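Local structure of LanC-like protein GCR2 (3T33) at residues E109-C114 with D151-R156; V242-E247 with L298-Q303; V320-G325 with L356-A361; E371-I374 with Q378-G381. The protein binds zinc as a member of the LanC-like family and may take part in abscisic acid signalling in Arabidopsis. One frame throughout, in Å; residues are numbered along the deposited sequence.

Contact 1: residues E109-C114 with D151-R156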
loop_
_atom_site.group_PDB
_atom_site.type_symbol
_atom_site.label_atom_id
_atom_site.label_comp_id
_atom_site.label_asym_id
_atom_site.label_seq_id
_atom_site.Cartn_x
_atom_site.Cartn_y
_atom_site.Cartn_z
ATOM N N GLU A 109 10.473 -4.515 -19.966
ATOM C CA GLU A 109 9.795 -4.224 -21.207
ATOM C C GLU A 109 8.551 -3.388 -20.948
ATOM O O GLU A 109 8.272 -2.464 -21.716
ATOM C CB GLU A 109 9.394 -5.488 -21.967
ATOM C CG GLU A 109 10.488 -6.435 -22.174
ATOM C CD GLU A 109 10.152 -7.473 -23.227
ATOM O OE1 GLU A 109 8.981 -7.532 -23.721
ATOM O OE2 GLU A 109 11.110 -8.212 -23.577
ATOM N N ASN A 110 7.792 -3.727 -19.892
ATOM C CA ASN A 110 6.617 -2.916 -19.549
ATOM C C ASN A 110 6.998 -1.478 -19.180
ATOM O O ASN A 110 6.259 -0.552 -19.519
ATOM C CB ASN A 110 5.874 -3.506 -18.372
ATOM C CG ASN A 110 5.168 -4.826 -18.703
ATOM O OD1 ASN A 110 4.334 -5.266 -17.930
ATOM N ND2 ASN A 110 5.483 -5.437 -19.835
ATOM N N VAL A 111 8.128 -1.316 -18.463
ATOM C CA VAL A 111 8.588 -0.008 -17.946
ATOM C C VAL A 111 8.917 0.903 -19.141
ATOM O O VAL A 111 8.382 2.029 -19.266
ATOM C CB VAL A 111 9.812 -0.135 -17.005
ATOM C CG1 VAL A 111 10.274 1.208 -16.516
ATOM C CG2 VAL A 111 9.453 -0.966 -15.751
ATOM N N GLU A 112 9.777 0.379 -20.019
ATOM C CA GLU A 112 10.146 1.037 -21.260
ATOM C C GLU A 112 8.934 1.525 -22.051
ATOM O O GLU A 112 8.906 2.695 -22.446
ATOM C CB GLU A 112 11.012 0.106 -22.085
ATOM C CG GLU A 112 11.237 0.528 -23.525
ATOM C CD GLU A 112 12.418 -0.251 -24.089
ATOM O OE1 GLU A 112 12.191 -1.350 -24.703
ATOM O OE2 GLU A 112 13.580 0.197 -23.843
ATOM N N ALA A 113 7.938 0.666 -22.279
ATOM C CA ALA A 113 6.676 1.143 -22.880
ATOM C C ALA A 113 5.979 2.245 -22.068
ATOM O O ALA A 113 5.331 3.117 -22.624
ATOM C CB ALA A 113 5.713 0.017 -23.152
ATOM N N CYS A 114 6.111 2.219 -20.751
ATOM C CA CYS A 114 5.420 3.186 -19.938
ATOM C C CYS A 114 6.148 4.513 -20.075
ATOM O O CYS A 114 5.528 5.571 -20.027
ATOM C CB CYS A 114 5.406 2.704 -18.480
ATOM S SG CYS A 114 4.118 1.416 -18.141
ATOM N N ASP A 151 21.441 4.181 -15.634
ATOM C CA ASP A 151 21.818 5.599 -15.716
ATOM C C ASP A 151 20.759 6.326 -16.452
ATOM O O ASP A 151 20.362 7.457 -16.091
ATOM C CB ASP A 151 23.094 5.775 -16.485
ATOM C CG ASP A 151 24.297 5.183 -15.755
ATOM O OD1 ASP A 151 24.316 5.164 -14.495
ATOM O OD2 ASP A 151 25.230 4.769 -16.467
ATOM N N ARG A 152 20.254 5.665 -17.472
ATOM C CA ARG A 152 19.294 6.310 -18.311
ATOM C C ARG A 152 17.985 6.595 -17.545
ATOM O O ARG A 152 17.412 7.686 -17.688
ATOM C CB ARG A 152 19.115 5.508 -19.606
ATOM C CG ARG A 152 17.702 5.530 -20.230
ATOM C CD ARG A 152 17.626 4.575 -21.468
ATOM N NE ARG A 152 16.285 3.987 -21.602
ATOM C CZ ARG A 152 15.988 2.891 -22.301
ATOM N NH1 ARG A 152 16.935 2.217 -22.951
ATOM N NH2 ARG A 152 14.724 2.465 -22.323
ATOM N N TYR A 153 17.502 5.647 -16.741
ATOM C CA TYR A 153 16.291 5.945 -15.936
ATOM C C TYR A 153 16.602 6.915 -14.783
ATOM O O TYR A 153 15.771 7.715 -14.395
ATOM C CB TYR A 153 15.643 4.700 -15.343
ATOM C CG TYR A 153 14.832 3.887 -16.317
ATOM C CD1 TYR A 153 13.613 4.358 -16.818
ATOM C CD2 TYR A 153 15.296 2.614 -16.735
ATOM C CE1 TYR A 153 12.876 3.610 -17.740
ATOM C CE2 TYR A 153 14.563 1.850 -17.628
ATOM C CZ TYR A 153 13.351 2.335 -18.113
ATOM O OH TYR A 153 12.673 1.569 -19.022
ATOM N N LEU A 154 17.791 6.782 -14.229
ATOM C CA LEU A 154 18.272 7.704 -13.222
ATOM C C LEU A 154 18.345 9.176 -13.710
ATOM O O LEU A 154 17.937 10.094 -12.958
ATOM C CB LEU A 154 19.612 7.236 -12.728
ATOM C CG LEU A 154 20.183 8.077 -11.601
ATOM C CD1 LEU A 154 19.197 8.095 -10.477
ATOM C CD2 LEU A 154 21.518 7.580 -11.187
ATOM N N ALA A 155 18.819 9.384 -14.950
ATOM C CA ALA A 155 18.826 10.715 -15.616
ATOM C C ALA A 155 17.389 11.230 -15.838
ATOM O O ALA A 155 17.104 12.418 -15.641
ATOM C CB ALA A 155 19.623 10.666 -16.981
ATOM N N ARG A 156 16.473 10.343 -16.228
ATOM C CA ARG A 156 15.114 10.775 -16.404
ATOM C C ARG A 156 14.512 11.111 -15.055
ATOM O O ARG A 156 13.735 12.079 -14.920
ATOM C CB ARG A 156 14.278 9.713 -17.098
ATOM C CG ARG A 156 14.612 9.542 -18.578
ATOM C CD ARG A 156 14.192 8.120 -19.022
ATOM N NE ARG A 156 14.592 7.784 -20.394
ATOM C CZ ARG A 156 14.648 6.538 -20.874
ATOM N NH1 ARG A 156 14.332 5.495 -20.096
ATOM N NH2 ARG A 156 15.023 6.320 -22.133
#
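Tyr153 reaches from helix 147-158 with its phenol end against Val111 of helix 101-118, CG1 of Val111 lying 3.6 Å from CZ of the ring in an oblique approach. The first torsion of Val111 sets CG1 opposite its backbone N and turns this methyl toward the tyrosine. The hydroxyl arrives beside the backbone of Glu112, OH of Tyr153 being 3.3 Å from N of Glu112, but the angle is too poor for a hydrogen bond. On the more exposed side a salt bridge joins the two helices: NH2 of Arg152 donates to OE2 of Glu112 at 3.0 Å, nearly straight at 167°. The carboxylate and guanidinium are almost coplanar, 8° apart, and OE2 of Glu112 accepts on its anti lone pair. A single N-H makes this link, not a two-pronged pair. Nearby, Arg156 pairs with Asp115. The axes of the two short segments come within 12.9 Å at 36°, so long side chains bridge them. Helix 130-144 touches both, Leu136 on Val111 and Ala138 on Tyr153, while helix 84-98 packs on helix 101-118 through Asn110.

Contact 2: residues V242-E247 with L298-Q303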
loop_
_atom_site.group_PDB
_atom_site.type_symbol
_atom_site.label_atom_id
_atom_site.label_comp_id
_atom_site.label_asym_id
_atom_site.label_seq_id
_atom_site.Cartn_x
_atom_site.Cartn_y
_atom_site.Cartn_z
ATOM N N VAL A 242 5.236 9.538 4.841
ATOM C CA VAL A 242 6.461 9.841 4.077
ATOM C C VAL A 242 7.491 10.576 4.937
ATOM O O VAL A 242 8.700 10.327 4.833
ATOM C CB VAL A 242 6.186 10.680 2.769
ATOM C CG1 VAL A 242 7.390 10.607 1.862
ATOM C CG2 VAL A 242 5.005 10.092 1.989
ATOM N N LEU A 243 7.021 11.518 5.763
ATOM C CA LEU A 243 7.950 12.304 6.527
ATOM C C LEU A 243 8.685 11.424 7.502
ATOM O O LEU A 243 9.875 11.602 7.693
ATOM C CB LEU A 243 7.239 13.467 7.226
ATOM C CG LEU A 243 6.736 14.579 6.279
ATOM C CD1 LEU A 243 5.968 15.542 7.131
ATOM C CD2 LEU A 243 7.901 15.303 5.489
ATOM N N MET A 244 8.016 10.413 8.066
ATOM C CA MET A 244 8.714 9.551 9.041
ATOM C C MET A 244 9.816 8.753 8.429
ATOM O O MET A 244 10.641 8.197 9.141
ATOM C CB MET A 244 7.760 8.648 9.808
ATOM C CG MET A 244 6.784 9.504 10.621
ATOM S SD MET A 244 5.681 8.517 11.623
ATOM C CE MET A 244 4.298 8.280 10.485
ATOM N N HIS A 245 9.841 8.699 7.103
ATOM C CA HIS A 245 10.846 7.912 6.428
ATOM C C HIS A 245 12.118 8.675 6.133
ATOM O O HIS A 245 13.025 8.081 5.527
ATOM C CB HIS A 245 10.288 7.262 5.190
ATOM C CG HIS A 245 9.383 6.112 5.478
ATOM N ND1 HIS A 245 9.853 4.838 5.751
ATOM C CD2 HIS A 245 8.044 6.042 5.578
ATOM C CE1 HIS A 245 8.837 4.035 5.998
ATOM N NE2 HIS A 245 7.726 4.739 5.904
ATOM N N THR A 246 12.213 9.938 6.602
ATOM C CA THR A 246 13.376 10.836 6.350
ATOM C C THR A 246 13.953 11.323 7.674
ATOM O O THR A 246 13.385 11.077 8.745
ATOM C CB THR A 246 13.012 12.174 5.569
ATOM O OG1 THR A 246 12.041 12.941 6.316
ATOM C CG2 THR A 246 12.406 11.918 4.283
ATOM N N GLU A 247 15.050 12.073 7.610
ATOM C CA GLU A 247 15.716 12.505 8.823
ATOM C C GLU A 247 15.055 13.779 9.287
ATOM O O GLU A 247 15.335 14.827 8.755
ATOM C CB GLU A 247 17.210 12.754 8.552
ATOM C CG GLU A 247 17.929 11.563 7.925
ATOM C CD GLU A 247 17.601 10.272 8.689
ATOM O OE1 GLU A 247 16.909 9.367 8.121
ATOM O OE2 GLU A 247 18.002 10.193 9.889
ATOM N N LEU A 298 0.206 4.752 11.693
ATOM C CA LEU A 298 0.492 4.616 13.150
ATOM C C LEU A 298 1.489 3.463 13.382
ATOM O O LEU A 298 2.388 3.555 14.204
ATOM C CB LEU A 298 -0.793 4.416 13.936
ATOM C CG LEU A 298 -1.637 5.698 13.883
ATOM C CD1 LEU A 298 -2.952 5.442 14.515
ATOM C CD2 LEU A 298 -0.869 6.817 14.632
ATOM N N VAL A 299 1.391 2.401 12.598
ATOM C CA VAL A 299 2.377 1.320 12.774
ATOM C C VAL A 299 3.740 1.880 12.603
ATOM O O VAL A 299 4.631 1.584 13.431
ATOM C CB VAL A 299 2.162 0.090 11.829
ATOM C CG1 VAL A 299 3.464 -0.754 11.689
ATOM C CG2 VAL A 299 1.034 -0.756 12.337
ATOM N N LYS A 300 3.917 2.699 11.555
ATOM C CA LYS A 300 5.222 3.353 11.299
ATOM C C LYS A 300 5.570 4.333 12.438
ATOM O O LYS A 300 6.678 4.350 12.958
ATOM C CB LYS A 300 5.226 4.062 9.928
ATOM C CG LYS A 300 6.433 4.894 9.667
ATOM C CD LYS A 300 7.655 4.054 9.466
ATOM C CE LYS A 300 8.809 4.919 9.219
ATOM N NZ LYS A 300 10.116 4.166 9.318
ATOM N N ALA A 301 4.625 5.146 12.850
ATOM C CA ALA A 301 4.906 6.006 14.033
ATOM C C ALA A 301 5.385 5.110 15.178
ATOM O O ALA A 301 6.436 5.359 15.789
ATOM C CB ALA A 301 3.683 6.771 14.427
ATOM N N ALA A 302 4.661 4.024 15.422
ATOM C CA ALA A 302 5.014 3.143 16.516
ATOM C C ALA A 302 6.424 2.639 16.428
ATOM O O ALA A 302 7.096 2.592 17.444
ATOM C CB ALA A 302 4.054 1.973 16.599
ATOM N N GLN A 303 6.876 2.232 15.232
ATOM C CA GLN A 303 8.256 1.697 15.043
ATOM C C GLN A 303 9.337 2.754 15.257
ATOM O O GLN A 303 10.430 2.451 15.717
ATOM C CB GLN A 303 8.461 1.080 13.642
ATOM C CG GLN A 303 8.166 -0.425 13.495
ATOM C CD GLN A 303 7.941 -0.876 12.011
ATOM O OE1 GLN A 303 8.024 -0.054 11.069
ATOM N NE2 GLN A 303 7.628 -2.180 11.810
#
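Lys300 lays the end of its side chain across one face of the His245 ring, the two crossing obliquely. CE of Lys300 stands 3.5 Å from the ring centroid of His245 and 17° off the ring normal, a CH-pi contact displaced toward the CE1 side of the ring. The atoms on either side of CE along the chain also lie close to the imidazole, CD of Lys300 being 3.6 Å from NE2 of His245 and NZ of Lys300 3.6 Å from ND1 of His245. The lysine thus meets the histidine through the ring face. A bend at the second torsion of Lys300, 70°, brings the otherwise extended chain over the ring. Met244 runs past Lys300 in the opposite direction, with CB of Met244 3.9 Å from CE of Lys300; the lysine methylenes thus meet both the methionine and the histidine. The thioether of Met244 then bends at its third torsion and settles against the backbone of Ala301, SD of Met244 lying 3.6 Å from CA of Ala301. This sulfur end is buried, and Leu260 of helix 250-265 touches both Met244 and Ala301, while Leu182 of helix 174-188 touches His245. Just beyond His245, OG1 of Thr246 donates to O of Leu243 at 2.9 Å, in the carbonyl plane, and N of Thr246 binds the same oxygen, two bonds that tie down the turn leaving helix 236-244. The arrangement joins the C-terminal end of that helix to helix 291-305, consistent with the alpha/alpha barrel of LanC-like proteins.

Contact 3: residues V320-G325 with L356-A361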
loop_
_atom_site.group_PDB
_atom_site.type_symbol
_atom_site.label_atom_id
_atom_site.label_comp_id
_atom_site.label_asym_id
_atom_site.label_seq_id
_atom_site.Cartn_x
_atom_site.Cartn_y
_atom_site.Cartn_z
ATOM N N VAL A 320 -10.952 -2.011 14.010
ATOM C CA VAL A 320 -11.931 -1.482 13.062
ATOM C C VAL A 320 -11.844 -2.184 11.703
ATOM O O VAL A 320 -12.864 -2.570 11.083
ATOM C CB VAL A 320 -11.637 -0.024 12.862
ATOM C CG1 VAL A 320 -12.569 0.572 11.790
ATOM C CG2 VAL A 320 -11.716 0.674 14.230
ATOM N N VAL A 321 -10.612 -2.355 11.222
ATOM C CA VAL A 321 -10.395 -3.191 10.009
ATOM C C VAL A 321 -10.882 -4.645 10.213
ATOM O O VAL A 321 -11.587 -5.231 9.361
ATOM C CB VAL A 321 -8.930 -3.135 9.577
ATOM C CG1 VAL A 321 -8.785 -3.741 8.168
ATOM C CG2 VAL A 321 -8.493 -1.653 9.558
ATOM N N TRP A 322 -10.568 -5.224 11.364
ATOM C CA TRP A 322 -11.024 -6.599 11.572
ATOM C C TRP A 322 -12.543 -6.724 11.507
ATOM O O TRP A 322 -13.055 -7.697 10.925
ATOM C CB TRP A 322 -10.431 -7.208 12.845
ATOM C CG TRP A 322 -10.770 -8.636 13.093
ATOM C CD1 TRP A 322 -11.421 -9.118 14.177
ATOM C CD2 TRP A 322 -10.444 -9.788 12.273
ATOM N NE1 TRP A 322 -11.555 -10.474 14.071
ATOM C CE2 TRP A 322 -10.960 -10.917 12.928
ATOM C CE3 TRP A 322 -9.789 -9.963 11.039
ATOM C CZ2 TRP A 322 -10.829 -12.243 12.412
ATOM C CZ3 TRP A 322 -9.657 -11.287 10.506
ATOM C CH2 TRP A 322 -10.174 -12.399 11.205
ATOM N N SER A 323 -13.293 -5.768 12.054
ATOM C CA SER A 323 -14.746 -5.940 11.964
ATOM C C SER A 323 -15.405 -5.340 10.745
ATOM O O SER A 323 -16.410 -5.875 10.259
ATOM C CB SER A 323 -15.472 -5.487 13.238
ATOM O OG SER A 323 -15.596 -4.085 13.264
ATOM N N ARG A 324 -14.856 -4.267 10.206
ATOM C CA ARG A 324 -15.537 -3.626 9.073
ATOM C C ARG A 324 -14.706 -3.630 7.785
ATOM O O ARG A 324 -15.142 -3.061 6.781
ATOM C CB ARG A 324 -15.910 -2.188 9.433
ATOM C CG ARG A 324 -16.961 -2.014 10.580
ATOM C CD ARG A 324 -16.887 -0.577 11.187
ATOM N NE ARG A 324 -17.312 0.428 10.214
ATOM C CZ ARG A 324 -17.210 1.741 10.384
ATOM N NH1 ARG A 324 -16.707 2.274 11.503
ATOM N NH2 ARG A 324 -17.642 2.539 9.419
ATOM N N GLY A 325 -13.532 -4.281 7.807
ATOM C CA GLY A 325 -12.524 -4.082 6.778
ATOM C C GLY A 325 -12.652 -5.043 5.639
ATOM O O GLY A 325 -11.938 -4.947 4.642
ATOM N N LEU A 356 -0.873 -12.127 11.984
ATOM C CA LEU A 356 -0.688 -13.028 10.791
ATOM C C LEU A 356 -1.936 -13.826 10.449
ATOM O O LEU A 356 -2.388 -13.959 9.251
ATOM C CB LEU A 356 0.368 -14.076 11.045
ATOM C CG LEU A 356 1.242 -14.560 9.885
ATOM C CD1 LEU A 356 1.667 -15.993 10.099
ATOM C CD2 LEU A 356 0.661 -14.346 8.492
ATOM N N TYR A 357 -2.511 -14.366 11.517
ATOM C CA TYR A 357 -3.746 -15.079 11.336
ATOM C C TYR A 357 -4.834 -14.196 10.702
ATOM O O TYR A 357 -5.616 -14.648 9.869
ATOM C CB TYR A 357 -4.248 -15.652 12.659
ATOM C CG TYR A 357 -5.578 -16.232 12.468
ATOM C CD1 TYR A 357 -5.746 -17.459 11.824
ATOM C CD2 TYR A 357 -6.689 -15.522 12.818
ATOM C CE1 TYR A 357 -7.016 -17.977 11.598
ATOM C CE2 TYR A 357 -7.901 -16.005 12.581
ATOM C CZ TYR A 357 -8.077 -17.235 11.992
ATOM O OH TYR A 357 -9.395 -17.660 11.797
ATOM N N ARG A 358 -4.923 -12.950 11.141
ATOM C CA ARG A 358 -5.903 -12.046 10.574
ATOM C C ARG A 358 -5.651 -11.749 9.092
ATOM O O ARG A 358 -6.597 -11.699 8.337
ATOM C CB ARG A 358 -6.085 -10.801 11.436
ATOM C CG ARG A 358 -6.926 -11.101 12.684
ATOM C CD ARG A 358 -6.997 -9.887 13.596
ATOM N NE ARG A 358 -7.813 -10.193 14.760
ATOM C CZ ARG A 358 -8.252 -9.308 15.647
ATOM N NH1 ARG A 358 -7.964 -8.028 15.527
ATOM N NH2 ARG A 358 -8.968 -9.734 16.668
ATOM N N ALA A 359 -4.391 -11.634 8.699
ATOM C CA ALA A 359 -4.033 -11.410 7.294
ATOM C C ALA A 359 -4.347 -12.707 6.566
ATOM O O ALA A 359 -4.902 -12.716 5.479
ATOM C CB ALA A 359 -2.519 -11.060 7.135
ATOM N N LYS A 360 -4.053 -13.808 7.208
ATOM C CA LYS A 360 -4.365 -15.106 6.602
ATOM C C LYS A 360 -5.873 -15.273 6.356
ATOM O O LYS A 360 -6.305 -15.767 5.312
ATOM C CB LYS A 360 -3.746 -16.226 7.473
ATOM C CG LYS A 360 -4.201 -17.612 7.288
ATOM C CD LYS A 360 -3.396 -18.546 8.244
ATOM C CE LYS A 360 -3.592 -20.036 7.882
ATOM N NZ LYS A 360 -3.209 -20.891 9.026
ATOM N N ALA A 361 -6.687 -14.828 7.301
ATOM C CA ALA A 361 -8.142 -14.932 7.127
ATOM C C ALA A 361 -8.606 -14.046 5.964
ATOM O O ALA A 361 -9.443 -14.452 5.172
ATOM C CB ALA A 361 -8.874 -14.539 8.409
#
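Trp322 and Arg358 form the stack that dominates the contact: the guanidinium lies flat on the indole with planes only 4° apart. CZ of Arg358 is 3.7 Å from the centroid of the five-membered ring of Trp322, a cation-pi interaction over the face, with CD1 of Trp322 beneath the centre of the guanidinium. The side chains cross at about a right angle, and because Arg358 is extended from CG to NE its aliphatic part lies over the six-membered ring on the same face. There CG of Arg358 makes a CH-pi contact, 3.5 Å from the centroid of the six-membered ring of Trp322. Apolar packing continues at the far end of the indole, where CB of Ala361 sits at the ring edge, near its plane, 3.8 Å from CH2 of Trp322. Tyr357 approaches obliquely, its CE2 4.5 Å from CH2 of Trp322.

The polar ends are bound by acidic residues outside these segments. Glu17 accepts from NE1 of Trp322 through one carboxylate oxygen and forms a salt bridge with NH2 of Arg358 through the other, while Glu319, a turn before Trp322, pairs with NH1 of Arg358. These bonds fix the rotation of the guanidinium over the ring and would offset its buried charge.

Trp322 stands near the end of helix 308-324 and Arg358 on helix 353-375; the axes of the segments approach to 11.6 Å at 29°. Phe343 of helix 336-350, the helix between them in the chain, touches Arg358, and Leu41 of helix 36-42 packs on Tyr357 and Ala361.

Contact 4: residues E371-I374 with Q378-G381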
loop_
_atom_site.group_PDB
_atom_site.type_symbol
_atom_site.label_atom_id
_atom_site.label_comp_id
_atom_site.label_asym_id
_atom_site.label_seq_id
_atom_site.Cartn_x
_atom_site.Cartn_y
_atom_site.Cartn_z
ATOM N N GLU A 371 -13.687 -14.902 -6.761
ATOM C CA GLU A 371 -14.111 -15.156 -8.130
ATOM C C GLU A 371 -15.653 -15.267 -8.204
ATOM O O GLU A 371 -16.289 -14.587 -9.023
ATOM C CB GLU A 371 -13.427 -16.423 -8.633
ATOM C CG GLU A 371 -13.609 -16.743 -10.113
ATOM C CD GLU A 371 -12.669 -17.862 -10.557
ATOM O OE1 GLU A 371 -11.826 -18.302 -9.717
ATOM O OE2 GLU A 371 -12.761 -18.293 -11.738
ATOM N N LYS A 372 -16.245 -16.067 -7.301
ATOM C CA LYS A 372 -17.659 -16.221 -7.287
ATOM C C LYS A 372 -18.343 -14.891 -6.945
ATOM O O LYS A 372 -19.349 -14.529 -7.563
ATOM C CB LYS A 372 -18.069 -17.314 -6.304
ATOM C CG LYS A 372 -19.130 -18.282 -6.850
ATOM C CD LYS A 372 -20.103 -18.765 -5.748
ATOM C CE LYS A 372 -20.691 -20.171 -6.073
ATOM N NZ LYS A 372 -21.158 -20.360 -7.506
ATOM N N LEU A 373 -17.814 -14.172 -5.965
ATOM C CA LEU A 373 -18.438 -12.953 -5.520
ATOM C C LEU A 373 -18.421 -11.865 -6.580
ATOM O O LEU A 373 -19.390 -11.110 -6.716
ATOM C CB LEU A 373 -17.749 -12.459 -4.261
ATOM C CG LEU A 373 -18.387 -12.866 -2.929
ATOM C CD1 LEU A 373 -19.436 -13.940 -3.104
ATOM C CD2 LEU A 373 -17.314 -13.278 -1.919
ATOM N N ILE A 374 -17.319 -11.790 -7.325
ATOM C CA ILE A 374 -17.129 -10.779 -8.365
ATOM C C ILE A 374 -18.023 -11.117 -9.568
ATOM O O ILE A 374 -18.686 -10.246 -10.117
ATOM C CB ILE A 374 -15.645 -10.683 -8.810
ATOM C CG1 ILE A 374 -14.811 -9.986 -7.750
ATOM C CG2 ILE A 374 -15.499 -9.936 -10.144
ATOM C CD1 ILE A 374 -13.339 -10.225 -7.945
ATOM N N GLN A 378 -21.677 -9.255 -6.236
ATOM C CA GLN A 378 -21.660 -8.941 -4.786
ATOM C C GLN A 378 -20.311 -8.345 -4.337
ATOM O O GLN A 378 -20.224 -7.731 -3.298
ATOM C CB GLN A 378 -21.979 -10.152 -3.898
ATOM C CG GLN A 378 -22.781 -11.285 -4.519
ATOM C CD GLN A 378 -23.037 -12.394 -3.503
ATOM O OE1 GLN A 378 -23.193 -12.123 -2.294
ATOM N NE2 GLN A 378 -23.074 -13.649 -3.978
ATOM N N MET A 379 -19.264 -8.570 -5.119
ATOM C CA MET A 379 -17.972 -7.909 -4.925
ATOM C C MET A 379 -17.607 -7.141 -6.204
ATOM O O MET A 379 -17.682 -7.654 -7.322
ATOM C CB MET A 379 -16.852 -8.907 -4.543
ATOM C CG MET A 379 -15.445 -8.259 -4.301
ATOM S SD MET A 379 -14.124 -9.429 -3.780
ATOM C CE MET A 379 -14.623 -9.750 -2.101
ATOM N N HIS A 380 -17.247 -5.887 -6.004
ATOM C CA HIS A 380 -16.885 -5.045 -7.081
ATOM C C HIS A 380 -15.429 -5.403 -7.458
ATOM O O HIS A 380 -14.566 -5.543 -6.592
ATOM C CB HIS A 380 -17.025 -3.613 -6.612
ATOM C CG HIS A 380 -16.775 -2.622 -7.689
ATOM N ND1 HIS A 380 -15.529 -2.077 -7.914
ATOM C CD2 HIS A 380 -17.591 -2.115 -8.640
ATOM C CE1 HIS A 380 -15.600 -1.239 -8.935
ATOM N NE2 HIS A 380 -16.834 -1.263 -9.407
ATOM N N GLY A 381 -15.171 -5.617 -8.743
ATOM C CA GLY A 381 -13.849 -6.065 -9.147
ATOM C C GLY A 381 -12.863 -4.982 -9.569
ATOM O O GLY A 381 -11.841 -5.289 -10.176
#
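O of Leu373 accepts two backbone N-H groups of the returning chain: N of Met379 at 3.0 Å with an angle of 154°, and N of Gln378, also at 3.0 Å but weak because bent to 124°. The carbonyl belongs to the last turn of helix 353-375, and this is a chain reversal at its C-terminal end in the all-helical LanC-like fold. A nearly straight CA-H...O contact runs the other way, from CA of Ile374 to O of Met379 at 3.3 Å, adding a second backbone contact between the helix end and the returning chain. Just beyond, the backbone of His380 is hydrogen-bonded to Lys328 and Val330.

CB of Leu373 meets CB of Met379 at 3.7 Å, and Phe365, a little over two turns back on the helix, touches both residues. On the solvent side NE2 of Gln378 lies 3.8 Å from CD1 of Leu373. Met379 has CG opposite its backbone N (chi1 -179°) and a bend at the third torsion, which carries the chain past Ile374 toward Val330. There CG of Met379 lies 3.9 Å from CG1 of Ile374.

How the contacts relate
The contacts follow one another along the chain, each closing before the next opens, and all belong to the LanC-like domain. Contacts 3 and 4 share helix 353-375, one toward its start and the other at its end, with centres 19 Å apart. Contacts 2 and 3 are linked by helices 291-305 and 308-324, successive in the chain, and their nearest atoms are about 10 Å apart. Contact 1 is remote, its centre 37 Å from that of contact 3 on the opposite side of the chain's centre. Three join pairs of helices and contact 4 joins a helix end to the loop after it; Gly381 there lies about 9 Å from the side chain of the zinc ligand His334 and about 13 Å from the zinc ion.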